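PDB 4Q7F: 5' nucleotidase family protein from Staphylococcus aureus subsp. aureus, which is of unknown function but belongs by family to the 5'-nucleotidase proteins, joining a metal-binding calcineurin-like phosphoesterase part to a 5'-nucleotidase C-terminal domain. Local coordinates for residues 165-170 and 179-184; 204-209 and 226-231; 343-348 and 519-524; 357-362 and 438-443. All coordinates share one frame; numbering follows the deposited sequence.

Overall arrangement
The four contacts fall into two pairs. Interactions 1 and 2, in the calcineurin-like part, have centres about 13 Å apart and touch where Glu228 meets Ser183 and Ala184. Both border the bound 3D1: interaction 1 brings Trp170 to it and interaction 2 brings Glu226, while His207 of interaction 2 binds the magnesium ion. Interactions 3 and 4 lie in the C-terminal part, centres about 8 Å apart; interaction 4 is nested in the chain loop that interaction 3 closes, and the two meet in a backbone bond, Val520 O to Gly439 N at 2.9 Å. Centres of the two pairs lie 31 to 38 Å apart. The 3D1 pocket spans both parts, Phe365, Phe386 and Phe432 coming from the C-terminal one.

Interaction 1. Residues 165-170 and 179-184. With 3D1 ((2R,3S,5R)-5-(6-amino-9H-purin-9-yl)-tetrahydro-2-(hydroxymethyl)furan-3-ol), chain D.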
loop_
_atom_site.group_PDB
_atom_site.type_symbol
_atom_site.label_atom_id
_atom_site.label_comp_id
_atom_site.label_asym_id
_atom_site.label_seq_id
_atom_site.Cartn_x
_atom_site.Cartn_y
_atom_site.Cartn_z
ATOM N N GLN A 165 -3.672 -6.624 -11.078
ATOM C CA GLN A 165 -4.968 -6.387 -11.707
ATOM C C GLN A 165 -6.055 -6.006 -10.705
ATOM O O GLN A 165 -7.111 -5.561 -11.109
ATOM C CB GLN A 165 -5.439 -7.659 -12.432
ATOM C CG GLN A 165 -5.784 -8.816 -11.490
ATOM C CD GLN A 165 -6.028 -10.121 -12.221
ATOM O OE1 GLN A 165 -6.666 -10.145 -13.257
ATOM N NE2 GLN A 165 -5.533 -11.219 -11.665
ATOM N N PHE A 166 -5.757 -6.081 -9.414
ATOM C CA PHE A 166 -6.792 -5.969 -8.369
ATOM C C PHE A 166 -7.232 -4.547 -8.016
ATOM O O PHE A 166 -8.038 -4.367 -7.131
ATOM C CB PHE A 166 -6.269 -6.680 -7.116
ATOM C CG PHE A 166 -7.296 -7.500 -6.390
ATOM C CD1 PHE A 166 -7.795 -8.646 -6.977
ATOM C CD2 PHE A 166 -7.683 -7.190 -5.099
ATOM C CE1 PHE A 166 -8.711 -9.437 -6.319
ATOM C CE2 PHE A 166 -8.592 -7.987 -4.426
ATOM C CZ PHE A 166 -9.116 -9.105 -5.044
ATOM N N ILE A 167 -6.707 -3.552 -8.723
ATOM C CA ILE A 167 -7.026 -2.142 -8.476
ATOM C C ILE A 167 -8.529 -1.794 -8.301
ATOM O O ILE A 167 -8.851 -0.964 -7.440
ATOM C CB ILE A 167 -6.311 -1.235 -9.501
ATOM C CG1 ILE A 167 -4.786 -1.319 -9.273
ATOM C CG2 ILE A 167 -6.788 0.202 -9.363
ATOM C CD1 ILE A 167 -3.880 -0.689 -10.340
ATOM N N PRO A 168 -9.453 -2.403 -9.106
ATOM C CA PRO A 168 -10.880 -2.139 -8.913
ATOM C C PRO A 168 -11.406 -2.458 -7.521
ATOM O O PRO A 168 -12.411 -1.889 -7.111
ATOM C CB PRO A 168 -11.552 -3.043 -9.968
ATOM C CG PRO A 168 -10.540 -3.090 -11.068
ATOM C CD PRO A 168 -9.223 -3.185 -10.335
ATOM N N HIS A 169 -10.731 -3.349 -6.794
ATOM C CA HIS A 169 -11.159 -3.693 -5.442
ATOM C C HIS A 169 -10.723 -2.675 -4.395
ATOM O O HIS A 169 -11.091 -2.813 -3.226
ATOM C CB HIS A 169 -10.604 -5.055 -5.051
ATOM C CG HIS A 169 -11.170 -6.188 -5.849
ATOM N ND1 HIS A 169 -12.134 -7.032 -5.351
ATOM C CD2 HIS A 169 -10.908 -6.615 -7.107
ATOM C CE1 HIS A 169 -12.448 -7.931 -6.267
ATOM N NE2 HIS A 169 -11.711 -7.705 -7.338
ATOM N N TRP A 170 -9.982 -1.638 -4.805
ATOM C CA TRP A 170 -9.486 -0.650 -3.846
ATOM C C TRP A 170 -9.726 0.830 -4.161
ATOM O O TRP A 170 -10.015 1.631 -3.270
ATOM C CB TRP A 170 -7.948 -0.776 -3.696
ATOM C CG TRP A 170 -7.423 -2.170 -3.428
ATOM C CD1 TRP A 170 -7.901 -3.076 -2.502
ATOM C CD2 TRP A 170 -6.300 -2.791 -4.053
ATOM N NE1 TRP A 170 -7.148 -4.231 -2.545
ATOM C CE2 TRP A 170 -6.158 -4.074 -3.487
ATOM C CE3 TRP A 170 -5.393 -2.386 -5.054
ATOM C CZ2 TRP A 170 -5.155 -4.954 -3.887
ATOM C CZ3 TRP A 170 -4.410 -3.262 -5.444
ATOM C CH2 TRP A 170 -4.300 -4.531 -4.878
ATOM N N LEU A 179 -10.521 2.773 -17.406
ATOM C CA LEU A 179 -9.450 1.800 -17.474
ATOM C C LEU A 179 -9.910 0.364 -17.438
ATOM O O LEU A 179 -10.937 0.041 -16.860
ATOM C CB LEU A 179 -8.471 2.019 -16.292
ATOM C CG LEU A 179 -7.951 3.449 -16.073
ATOM C CD1 LEU A 179 -6.945 3.461 -14.929
ATOM C CD2 LEU A 179 -7.338 4.027 -17.330
ATOM N N THR A 180 -9.079 -0.492 -18.011
ATOM C CA THR A 180 -9.289 -1.926 -18.034
ATOM C C THR A 180 -8.015 -2.581 -17.489
ATOM O O THR A 180 -6.910 -2.297 -17.979
ATOM C CB THR A 180 -9.543 -2.399 -19.464
ATOM O OG1 THR A 180 -10.650 -1.663 -19.995
ATOM C CG2 THR A 180 -9.848 -3.893 -19.502
ATOM N N PHE A 181 -8.175 -3.446 -16.486
ATOM C CA PHE A 181 -7.057 -4.132 -15.840
ATOM C C PHE A 181 -7.003 -5.595 -16.225
ATOM O O PHE A 181 -7.882 -6.369 -15.867
ATOM C CB PHE A 181 -7.179 -4.013 -14.320
ATOM C CG PHE A 181 -7.325 -2.606 -13.858
ATOM C CD1 PHE A 181 -8.574 -1.993 -13.860
ATOM C CD2 PHE A 181 -6.229 -1.876 -13.459
ATOM C CE1 PHE A 181 -8.714 -0.670 -13.469
ATOM C CE2 PHE A 181 -6.360 -0.557 -13.069
ATOM C CZ PHE A 181 -7.603 0.044 -13.067
ATOM N N HIS A 182 -5.953 -5.997 -16.924
ATOM C CA HIS A 182 -5.844 -7.390 -17.339
ATOM C C HIS A 182 -4.909 -8.196 -16.435
ATOM O O HIS A 182 -3.968 -7.658 -15.838
ATOM C CB HIS A 182 -5.345 -7.460 -18.788
ATOM C CG HIS A 182 -6.227 -6.749 -19.763
ATOM N ND1 HIS A 182 -7.269 -7.369 -20.415
ATOM C CD2 HIS A 182 -6.215 -5.470 -20.207
ATOM C CE1 HIS A 182 -7.873 -6.499 -21.206
ATOM N NE2 HIS A 182 -7.248 -5.341 -21.102
ATOM N N SER A 183 -5.191 -9.493 -16.325
ATOM C CA SER A 183 -4.341 -10.408 -15.568
ATOM C C SER A 183 -2.871 -10.278 -15.998
ATOM O O SER A 183 -2.575 -10.337 -17.193
ATOM C CB SER A 183 -4.781 -11.841 -15.840
ATOM O OG SER A 183 -3.772 -12.754 -15.451
ATOM N N ALA A 184 -1.967 -10.125 -15.033
ATOM C CA ALA A 184 -0.539 -10.022 -15.321
ATOM C C ALA A 184 -0.045 -11.341 -15.894
ATOM O O ALA A 184 0.811 -11.354 -16.767
ATOM C CB ALA A 184 0.251 -9.660 -14.077
HETATM O "O5'" 3D1 D . -3.489 -4.833 -0.863
HETATM C "C5'" 3D1 D . -4.077 -3.662 -0.304
HETATM C "C4'" 3D1 D . -3.291 -2.425 -0.703
HETATM O "O4'" 3D1 D . -4.086 -1.306 -0.339
HETATM C "C1'" 3D1 D . -3.499 -0.564 0.734
HETATM N N9 3D1 D . -4.562 -0.183 1.704
HETATM C C4 3D1 D . -5.300 0.906 1.538
HETATM N N3 3D1 D . -5.332 1.876 0.595
HETATM C C2 3D1 D . -6.215 2.888 0.689
HETATM N N1 3D1 D . -7.114 2.990 1.704
HETATM C C6 3D1 D . -7.186 2.086 2.707
HETATM N N6 3D1 D . -8.105 2.225 3.703
HETATM C C5 3D1 D . -6.251 0.941 2.661
HETATM N N7 3D1 D . -5.984 -0.142 3.420
HETATM C C8 3D1 D . -4.970 -0.825 2.831
HETATM C "C2'" 3D1 D . -2.356 -1.412 1.275
HETATM C "C3'" 3D1 D . -1.978 -2.206 0.038
HETATM O "O3'" 3D1 D . -1.085 -1.403 -0.764
HETATM O O HOH W 1 -8.434 -8.413 -14.450
#
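Phe181 carries Pro168 over one face of its ring in a CH-pi contact: Pro168 CD is 4.1 Å from the centroid of the Phe181 ring, 22° off its normal. Pro168 CG adds a touch on Phe181 CD1 at 3.6 Å. Ile167 comes to the same ring obliquely, its side chain running across that of Phe181 at about a right angle, with Ile167 CB 3.6 Å from Phe181 CE2.

The polar link goes through a water, which donates to Gln165 OE1 at 2.7 Å; its approach to Phe181 O is very short and of doubtful length. Gln165 reaches it with a chain extended beyond CG, and its NE2 is bonded to Gly225 O. OE1 also lies 3.3 Å from Ser183 CA, a close packing contact. Farther along, the Trp170 ring holds Phe166 O over one face and 3D1 C5' over the opposite one, where it helps line the pocket.

Ile135 of strand 135-137 and Ile176 of helix 173-176 each touch both Ile167 and Phe181, closing an apolar cluster between the loop after strand 155-163 and edge strand 179-181.

Interaction 2. Residues 204-209 and 226-231. With MG (magnesium ion), chain B.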
loop_
_atom_site.group_PDB
_atom_site.type_symbol
_atom_site.label_atom_id
_atom_site.label_comp_id
_atom_site.label_asym_id
_atom_site.label_seq_id
_atom_site.Cartn_x
_atom_site.Cartn_y
_atom_site.Cartn_z
ATOM N N VAL A 204 11.104 -9.296 -15.980
ATOM C CA VAL A 204 9.741 -8.953 -15.675
ATOM C C VAL A 204 9.722 -8.045 -14.449
ATOM O O VAL A 204 10.269 -8.417 -13.394
ATOM C CB VAL A 204 8.901 -10.205 -15.339
ATOM C CG1 VAL A 204 7.507 -9.780 -14.918
ATOM C CG2 VAL A 204 8.839 -11.154 -16.526
ATOM N N CYS A 205 9.130 -6.860 -14.580
ATOM C CA CYS A 205 8.976 -5.949 -13.438
ATOM C C CYS A 205 7.493 -5.880 -13.143
ATOM O O CYS A 205 6.732 -5.186 -13.818
ATOM C CB CYS A 205 9.526 -4.556 -13.682
ATOM S SG CYS A 205 11.302 -4.498 -13.950
ATOM N N TYR A 206 7.099 -6.615 -12.115
ATOM C CA TYR A 206 5.715 -6.746 -11.725
ATOM C C TYR A 206 5.430 -6.075 -10.407
ATOM O O TYR A 206 6.014 -6.439 -9.393
ATOM C CB TYR A 206 5.427 -8.244 -11.626
ATOM C CG TYR A 206 4.077 -8.654 -11.074
ATOM C CD1 TYR A 206 2.894 -8.076 -11.530
ATOM C CD2 TYR A 206 3.985 -9.705 -10.169
ATOM C CE1 TYR A 206 1.662 -8.506 -11.052
ATOM C CE2 TYR A 206 2.771 -10.135 -9.687
ATOM C CZ TYR A 206 1.611 -9.538 -10.130
ATOM O OH TYR A 206 0.414 -9.989 -9.639
ATOM N N HIS A 207 4.571 -5.057 -10.414
ATOM C CA HIS A 207 4.192 -4.466 -9.174
ATOM C C HIS A 207 3.087 -5.358 -8.603
ATOM O O HIS A 207 1.924 -5.080 -8.776
ATOM C CB HIS A 207 3.676 -3.059 -9.283
ATOM C CG HIS A 207 3.440 -2.463 -7.940
ATOM N ND1 HIS A 207 4.436 -1.835 -7.238
ATOM C CD2 HIS A 207 2.374 -2.522 -7.112
ATOM C CE1 HIS A 207 3.975 -1.460 -6.062
ATOM N NE2 HIS A 207 2.730 -1.869 -5.959
ATOM N N GLY A 208 3.506 -6.452 -7.985
ATOM C CA GLY A 208 2.626 -7.432 -7.392
ATOM C C GLY A 208 3.565 -8.424 -6.733
ATOM O O GLY A 208 4.804 -8.324 -6.907
ATOM N N GLY A 209 3.004 -9.383 -6.007
ATOM C CA GLY A 209 3.815 -10.359 -5.286
ATOM C C GLY A 209 3.463 -11.822 -5.483
ATOM O O GLY A 209 2.993 -12.230 -6.555
ATOM N N GLU A 226 -5.135 -11.142 -7.057
ATOM C CA GLU A 226 -4.420 -9.919 -6.663
ATOM C C GLU A 226 -2.938 -10.089 -6.950
ATOM O O GLU A 226 -2.293 -9.220 -7.544
ATOM C CB GLU A 226 -4.592 -9.618 -5.161
ATOM C CG GLU A 226 -3.660 -8.493 -4.677
ATOM C CD GLU A 226 -3.763 -8.182 -3.185
ATOM O OE1 GLU A 226 -2.959 -7.349 -2.700
ATOM O OE2 GLU A 226 -4.628 -8.765 -2.500
ATOM N N ASN A 227 -2.414 -11.226 -6.500
ATOM C CA ASN A 227 -1.014 -11.571 -6.653
ATOM C C ASN A 227 -0.921 -12.803 -7.508
ATOM O O ASN A 227 -1.542 -13.831 -7.198
ATOM C CB ASN A 227 -0.404 -11.838 -5.272
ATOM C CG ASN A 227 -0.314 -10.583 -4.430
ATOM O OD1 ASN A 227 0.394 -9.645 -4.788
ATOM N ND2 ASN A 227 -1.010 -10.572 -3.293
ATOM N N GLU A 228 -0.152 -12.700 -8.586
ATOM C CA GLU A 228 -0.010 -13.788 -9.543
ATOM C C GLU A 228 1.445 -14.185 -9.784
ATOM O O GLU A 228 1.742 -14.873 -10.758
ATOM C CB GLU A 228 -0.586 -13.335 -10.888
ATOM C CG GLU A 228 -1.939 -12.644 -10.825
ATOM C CD GLU A 228 -2.420 -12.185 -12.190
ATOM O OE1 GLU A 228 -2.588 -13.037 -13.078
ATOM O OE2 GLU A 228 -2.674 -10.981 -12.368
ATOM N N GLY A 229 2.348 -13.754 -8.912
ATOM C CA GLY A 229 3.771 -14.011 -9.091
ATOM C C GLY A 229 4.170 -15.475 -9.130
ATOM O O GLY A 229 5.030 -15.868 -9.924
ATOM N N TYR A 230 3.555 -16.293 -8.280
ATOM C CA TYR A 230 3.901 -17.706 -8.253
ATOM C C TYR A 230 3.477 -18.395 -9.547
ATOM O O TYR A 230 4.271 -19.107 -10.168
ATOM C CB TYR A 230 3.306 -18.427 -7.048
ATOM C CG TYR A 230 3.798 -19.846 -6.960
ATOM C CD1 TYR A 230 3.154 -20.872 -7.649
ATOM C CD2 TYR A 230 4.919 -20.161 -6.210
ATOM C CE1 TYR A 230 3.619 -22.174 -7.593
ATOM C CE2 TYR A 230 5.386 -21.466 -6.135
ATOM C CZ TYR A 230 4.737 -22.464 -6.831
ATOM O OH TYR A 230 5.211 -23.753 -6.759
ATOM N N ALA A 231 2.229 -18.183 -9.952
ATOM C CA ALA A 231 1.717 -18.783 -11.182
ATOM C C ALA A 231 2.584 -18.361 -12.377
ATOM O O ALA A 231 2.804 -19.142 -13.295
ATOM C CB ALA A 231 0.274 -18.385 -11.406
HETATM MG MG MG B . 1.079 -1.682 -4.009
HETATM O O HOH W 2 -2.159 -9.313 -10.426
HETATM O O HOH W 3 1.401 -1.970 -1.731
#
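Tyr206 OH is gripped twice: Glu228 N donates to it at 3.0 Å, and a water lies 2.8 Å from OH in the plane of the ring. Glu226 O and Glu228 OE2 are also within that water's bonding distance, though it cannot donate to every acceptor near it at once. With CG anti to the backbone N (chi1 173°), the Tyr206 ring extends from the strand to Glu228, the N-cap of helix 229-236, while Gly208 CA packs over one of its faces.

Two further bonds join the Gly208-Gly209 loop to residues 227-229. Gly209 N donates to Asn227 OD1 at 2.9 Å, tilted 27° from the carbonyl plane, and Gly229 N, in the first helical turn, meets Gly209 O at 2.9 Å. Strand 201-207 and, after a long loop, helix 229-236 open a beta-alpha-beta unit.

At the strand's end His207 NE2 binds the magnesium ion at 2.6 Å, alongside Asp72, Asn109, His247 and a water. Glu226, which touches 3D1 directly, is second-shell to this metal: its OE1 bonds to His247 NE2 and probably helps orient that ring.

Interaction 3. Residues 343-348 and 519-524; sequences FTNFMN and QVVDFK
Asn345 OD1 takes two backbone hydrogen bonds from consecutive residues, Val520 N at 2.8 Å and Val521 N at 3.1 Å. Both donors lie in the plane of the Asn345 carbonyl, so a single side-chain oxygen satisfies two neighbouring N-H groups of the loop that leads into the last strand. CG anti to the backbone N (chi1 -176°) carries the amide out from the helix to this loop, and Asn345 ND2 bonds to Pro518 O just before it.

The second kind of contact is stacking. The side-chain amide of Gln519 lies against that of Asn345 with planes 13° apart; Gln519 NE2 is 3.3 Å from Asn345 OD1, but at an angle too poor for a bond. Gln519 NE2 instead donates one N-H to Val521 O, at 2.7 Å and almost straight (177°). The chain of Gln519 is folded back at chi2, and this internal bond fixes its amide flat over its neighbour.

Van der Waals packing lies beside the amides. Val521 CG2 rests 3.5 Å from Asn345 CA and 3.7 Å from Asn348 ND2. Asn348 ND2 itself donates to Thr344 O, reaching it from the face opposite Asn348 N, and to Ile436 O of strand 435-438.

Helix 342-355 thus holds residues 519-521, the lead-in to strand 522-526, which runs parallel to strand 441-445 at the edge of a mixed sheet in the 5'-nucleotidase C-terminal part.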
loop_
_atom_site.group_PDB
_atom_site.type_symbol
_atom_site.label_atom_id
_atom_site.label_comp_id
_atom_site.label_asym_id
_atom_site.label_seq_id
_atom_site.Cartn_x
_atom_site.Cartn_y
_atom_site.Cartn_z
ATOM N N PHE A 343 -9.883 6.613 21.520
ATOM C CA PHE A 343 -9.553 7.100 20.192
ATOM C C PHE A 343 -10.393 6.426 19.083
ATOM O O PHE A 343 -10.797 7.086 18.148
ATOM C CB PHE A 343 -8.056 7.000 19.897
ATOM C CG PHE A 343 -7.670 7.640 18.590
ATOM C CD1 PHE A 343 -7.594 9.017 18.483
ATOM C CD2 PHE A 343 -7.426 6.873 17.466
ATOM C CE1 PHE A 343 -7.254 9.617 17.278
ATOM C CE2 PHE A 343 -7.099 7.466 16.259
ATOM C CZ PHE A 343 -7.019 8.842 16.166
ATOM N N THR A 344 -10.655 5.125 19.179
ATOM C CA THR A 344 -11.508 4.460 18.179
ATOM C C THR A 344 -12.956 4.943 18.340
ATOM O O THR A 344 -13.702 5.102 17.347
ATOM C CB THR A 344 -11.436 2.930 18.261
ATOM O OG1 THR A 344 -11.827 2.482 19.568
ATOM C CG2 THR A 344 -10.043 2.482 17.958
ATOM N N ASN A 345 -13.347 5.182 19.587
ATOM C CA ASN A 345 -14.653 5.716 19.885
ATOM C C ASN A 345 -14.789 7.083 19.233
ATOM O O ASN A 345 -15.789 7.373 18.599
ATOM C CB ASN A 345 -14.860 5.868 21.367
ATOM C CG ASN A 345 -16.248 6.328 21.687
ATOM O OD1 ASN A 345 -17.215 5.613 21.423
ATOM N ND2 ASN A 345 -16.366 7.527 22.243
ATOM N N PHE A 346 -13.750 7.897 19.378
ATOM C CA PHE A 346 -13.710 9.218 18.780
ATOM C C PHE A 346 -13.835 9.187 17.258
ATOM O O PHE A 346 -14.597 9.963 16.697
ATOM C CB PHE A 346 -12.423 9.922 19.180
ATOM C CG PHE A 346 -12.003 11.007 18.240
ATOM C CD1 PHE A 346 -12.645 12.224 18.231
ATOM C CD2 PHE A 346 -10.951 10.804 17.371
ATOM C CE1 PHE A 346 -12.249 13.220 17.357
ATOM C CE2 PHE A 346 -10.544 11.796 16.501
ATOM C CZ PHE A 346 -11.196 13.011 16.494
HETATM N N MSE A 347 -13.067 8.321 16.594
HETATM C CA MSE A 347 -13.089 8.251 15.135
HETATM C C MSE A 347 -14.454 7.837 14.672
HETATM O O MSE A 347 -15.015 8.461 13.784
HETATM C CB MSE A 347 -12.023 7.306 14.574
HETATM C CG MSE A 347 -10.615 7.916 14.690
HETATM SE SE MSE A 347 -9.357 6.936 13.538
HETATM C CE MSE A 347 -9.318 5.240 14.545
ATOM N N ASN A 348 -14.993 6.771 15.251
ATOM C CA ASN A 348 -16.338 6.324 14.888
ATOM C C ASN A 348 -17.420 7.390 15.145
ATOM O O ASN A 348 -18.316 7.566 14.329
ATOM C CB ASN A 348 -16.669 5.001 15.566
ATOM C CG ASN A 348 -16.124 3.812 14.795
ATOM O OD1 ASN A 348 -16.537 3.556 13.652
ATOM N ND2 ASN A 348 -15.229 3.059 15.413
ATOM N N GLN A 519 -20.411 7.520 24.016
ATOM C CA GLN A 519 -19.859 6.197 23.805
ATOM C C GLN A 519 -20.625 5.465 22.704
ATOM O O GLN A 519 -21.736 4.987 22.917
ATOM C CB GLN A 519 -19.858 5.374 25.100
ATOM C CG GLN A 519 -18.950 4.143 25.020
ATOM C CD GLN A 519 -17.469 4.512 24.853
ATOM O OE1 GLN A 519 -16.995 5.521 25.402
ATOM N NE2 GLN A 519 -16.732 3.689 24.106
ATOM N N VAL A 520 -20.018 5.387 21.531
ATOM C CA VAL A 520 -20.618 4.711 20.377
ATOM C C VAL A 520 -19.965 3.356 20.069
ATOM O O VAL A 520 -20.538 2.550 19.338
ATOM C CB VAL A 520 -20.599 5.604 19.123
ATOM C CG1 VAL A 520 -21.424 6.862 19.373
ATOM C CG2 VAL A 520 -19.169 5.949 18.704
ATOM N N VAL A 521 -18.794 3.107 20.654
ATOM C CA VAL A 521 -18.065 1.837 20.483
ATOM C C VAL A 521 -18.246 1.072 21.777
ATOM O O VAL A 521 -17.870 1.539 22.858
ATOM C CB VAL A 521 -16.581 2.037 20.144
ATOM C CG1 VAL A 521 -15.881 0.694 19.951
ATOM C CG2 VAL A 521 -16.435 2.859 18.880
ATOM N N ASP A 522 -18.853 -0.095 21.652
ATOM C CA ASP A 522 -19.161 -0.907 22.779
ATOM C C ASP A 522 -19.188 -2.352 22.294
ATOM O O ASP A 522 -20.159 -2.789 21.680
ATOM C CB ASP A 522 -20.521 -0.462 23.300
ATOM C CG ASP A 522 -20.994 -1.268 24.481
ATOM O OD1 ASP A 522 -20.224 -2.086 24.993
ATOM O OD2 ASP A 522 -22.143 -1.062 24.888
ATOM N N PHE A 523 -18.099 -3.075 22.538
ATOM C CA PHE A 523 -17.979 -4.461 22.094
ATOM C C PHE A 523 -17.036 -5.213 23.009
ATOM O O PHE A 523 -16.340 -4.612 23.814
ATOM C CB PHE A 523 -17.479 -4.543 20.645
ATOM C CG PHE A 523 -16.047 -4.119 20.456
ATOM C CD1 PHE A 523 -15.703 -2.777 20.374
ATOM C CD2 PHE A 523 -15.034 -5.074 20.334
ATOM C CE1 PHE A 523 -14.377 -2.391 20.186
ATOM C CE2 PHE A 523 -13.709 -4.701 20.151
ATOM C CZ PHE A 523 -13.380 -3.359 20.081
ATOM N N LYS A 524 -17.013 -6.525 22.858
ATOM C CA LYS A 524 -16.206 -7.388 23.694
ATOM C C LYS A 524 -15.651 -8.475 22.849
ATOM O O LYS A 524 -16.339 -8.970 21.948
ATOM C CB LYS A 524 -17.084 -8.092 24.747
ATOM C CG LYS A 524 -17.965 -7.178 25.543
ATOM C CD LYS A 524 -18.890 -7.986 26.442
ATOM C CE LYS A 524 -19.970 -7.109 27.009
ATOM N NZ LYS A 524 -20.923 -7.923 27.826
#

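Interaction 4. Residues 357-362 and 438-443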
loop_
_atom_site.group_PDB
_atom_site.type_symbol
_atom_site.label_atom_id
_atom_site.label_comp_id
_atom_site.label_asym_id
_atom_site.label_seq_id
_atom_site.Cartn_x
_atom_site.Cartn_y
_atom_site.Cartn_z
ATOM N N ALA A 357 -25.359 7.923 9.656
ATOM C CA ALA A 357 -25.665 6.493 9.460
ATOM C C ALA A 357 -25.993 5.821 10.771
ATOM O O ALA A 357 -25.707 6.361 11.839
ATOM C CB ALA A 357 -24.497 5.774 8.821
ATOM N N ASP A 358 -26.566 4.624 10.697
ATOM C CA ASP A 358 -26.854 3.873 11.914
ATOM C C ASP A 358 -25.565 3.326 12.509
ATOM O O ASP A 358 -25.433 3.216 13.730
ATOM C CB ASP A 358 -27.749 2.660 11.633
ATOM C CG ASP A 358 -29.064 3.026 10.960
ATOM O OD1 ASP A 358 -29.694 4.048 11.333
ATOM O OD2 ASP A 358 -29.470 2.268 10.052
ATOM N N VAL A 359 -24.622 2.967 11.627
ATOM C CA VAL A 359 -23.397 2.332 12.020
ATOM C C VAL A 359 -22.234 2.938 11.224
ATOM O O VAL A 359 -22.425 3.459 10.115
ATOM C CB VAL A 359 -23.485 0.814 11.749
ATOM C CG1 VAL A 359 -22.187 0.099 12.092
ATOM C CG2 VAL A 359 -24.660 0.209 12.531
ATOM N N ALA A 360 -21.070 2.937 11.843
ATOM C CA ALA A 360 -19.839 3.389 11.188
ATOM C C ALA A 360 -18.726 2.419 11.553
ATOM O O ALA A 360 -18.882 1.599 12.467
ATOM C CB ALA A 360 -19.486 4.796 11.602
ATOM N N CYS A 361 -17.620 2.476 10.820
ATOM C CA CYS A 361 -16.483 1.652 11.137
ATOM C C CYS A 361 -15.224 2.258 10.555
ATOM O O CYS A 361 -15.294 3.062 9.624
ATOM C CB CYS A 361 -16.645 0.239 10.626
ATOM S SG CYS A 361 -16.595 0.084 8.826
ATOM N N THR A 362 -14.106 1.916 11.188
ATOM C CA THR A 362 -12.761 2.294 10.715
ATOM C C THR A 362 -11.732 1.307 11.218
ATOM O O THR A 362 -11.902 0.674 12.268
ATOM C CB THR A 362 -12.351 3.705 11.122
ATOM O OG1 THR A 362 -11.111 4.052 10.471
ATOM C CG2 THR A 362 -12.225 3.823 12.626
ATOM N N GLY A 438 -18.923 1.339 15.256
ATOM C CA GLY A 438 -19.650 2.236 16.154
ATOM C C GLY A 438 -21.131 2.264 15.814
ATOM O O GLY A 438 -21.539 2.142 14.636
ATOM N N GLY A 439 -21.958 2.428 16.844
ATOM C CA GLY A 439 -23.377 2.484 16.636
ATOM C C GLY A 439 -24.008 1.131 16.810
ATOM O O GLY A 439 -25.223 1.038 16.917
ATOM N N VAL A 440 -23.177 0.088 16.837
ATOM C CA VAL A 440 -23.637 -1.268 17.029
ATOM C C VAL A 440 -22.754 -1.904 18.090
ATOM O O VAL A 440 -21.536 -1.748 18.050
ATOM C CB VAL A 440 -23.594 -2.098 15.717
ATOM C CG1 VAL A 440 -22.205 -2.153 15.117
ATOM C CG2 VAL A 440 -24.103 -3.508 15.925
ATOM N N SER A 441 -23.378 -2.569 19.063
ATOM C CA SER A 441 -22.663 -3.274 20.100
ATOM C C SER A 441 -22.697 -4.752 19.732
ATOM O O SER A 441 -23.649 -5.217 19.100
ATOM C CB SER A 441 -23.265 -3.020 21.495
ATOM O OG SER A 441 -24.552 -3.549 21.589
ATOM N N TYR A 442 -21.664 -5.479 20.143
ATOM C CA TYR A 442 -21.492 -6.894 19.781
ATOM C C TYR A 442 -20.438 -7.594 20.622
ATOM O O TYR A 442 -19.615 -6.973 21.293
ATOM C CB TYR A 442 -21.115 -7.011 18.292
ATOM C CG TYR A 442 -19.922 -6.155 17.886
ATOM C CD1 TYR A 442 -20.071 -4.790 17.640
ATOM C CD2 TYR A 442 -18.646 -6.710 17.715
ATOM C CE1 TYR A 442 -18.980 -3.998 17.271
ATOM C CE2 TYR A 442 -17.563 -5.921 17.346
ATOM C CZ TYR A 442 -17.736 -4.564 17.120
ATOM O OH TYR A 442 -16.649 -3.774 16.745
ATOM N N THR A 443 -20.481 -8.914 20.557
ATOM C CA THR A 443 -19.601 -9.773 21.275
ATOM C C THR A 443 -18.971 -10.694 20.249
ATOM O O THR A 443 -19.678 -11.289 19.420
ATOM C CB THR A 443 -20.378 -10.666 22.274
ATOM O OG1 THR A 443 -21.053 -9.853 23.241
ATOM C CG2 THR A 443 -19.419 -11.610 22.991
HETATM O O HOH W 4 -26.863 3.520 16.040
#
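The peptide groups of Ala360 and Gly438 meet edge to edge, through N-H and C=O, as an antiparallel hydrogen-bonded pair in a mixed sheet of the C-terminal domain. The match is not flat: Gly438 N sits above the Ala360 carbonyl plane, 36° out of it. Farther along 438-443, the Tyr442 ring has Val440 C in plane at its edge and meets the Phe523 ring nearly parallel.

Gly438 N donates to Ala360 O at 2.8 Å, and Ala360 N returns the bond to Gly438 O at 2.9 Å. The latter oxygen also takes a CA-H contact from Val359 CA at 3.2 Å. Ala360 CB turns to helix 342-355, touching Asn348, Leu351 and Leu352.

Val359 and Val440 meet through their CG1 methyls, 3.8 Å apart. In Val440 a chi1 of 58° wedges CG1 between the backbone N and the carbonyl carbon, on the way to Val359; Ile459 of strand 454-459 touches both valines. Here the chain leaves strand 435-438 and passes to strand 441-445, which belongs to a second sheet, with strands 454-459 and 522-526.

With no side chain on Gly439, Asp358 O can come within 3.6 Å of Gly439 CA. A water closes the end of the bridge, donating to Asp358 O at 2.7 Å and to Gly439 O at 3.1 Å.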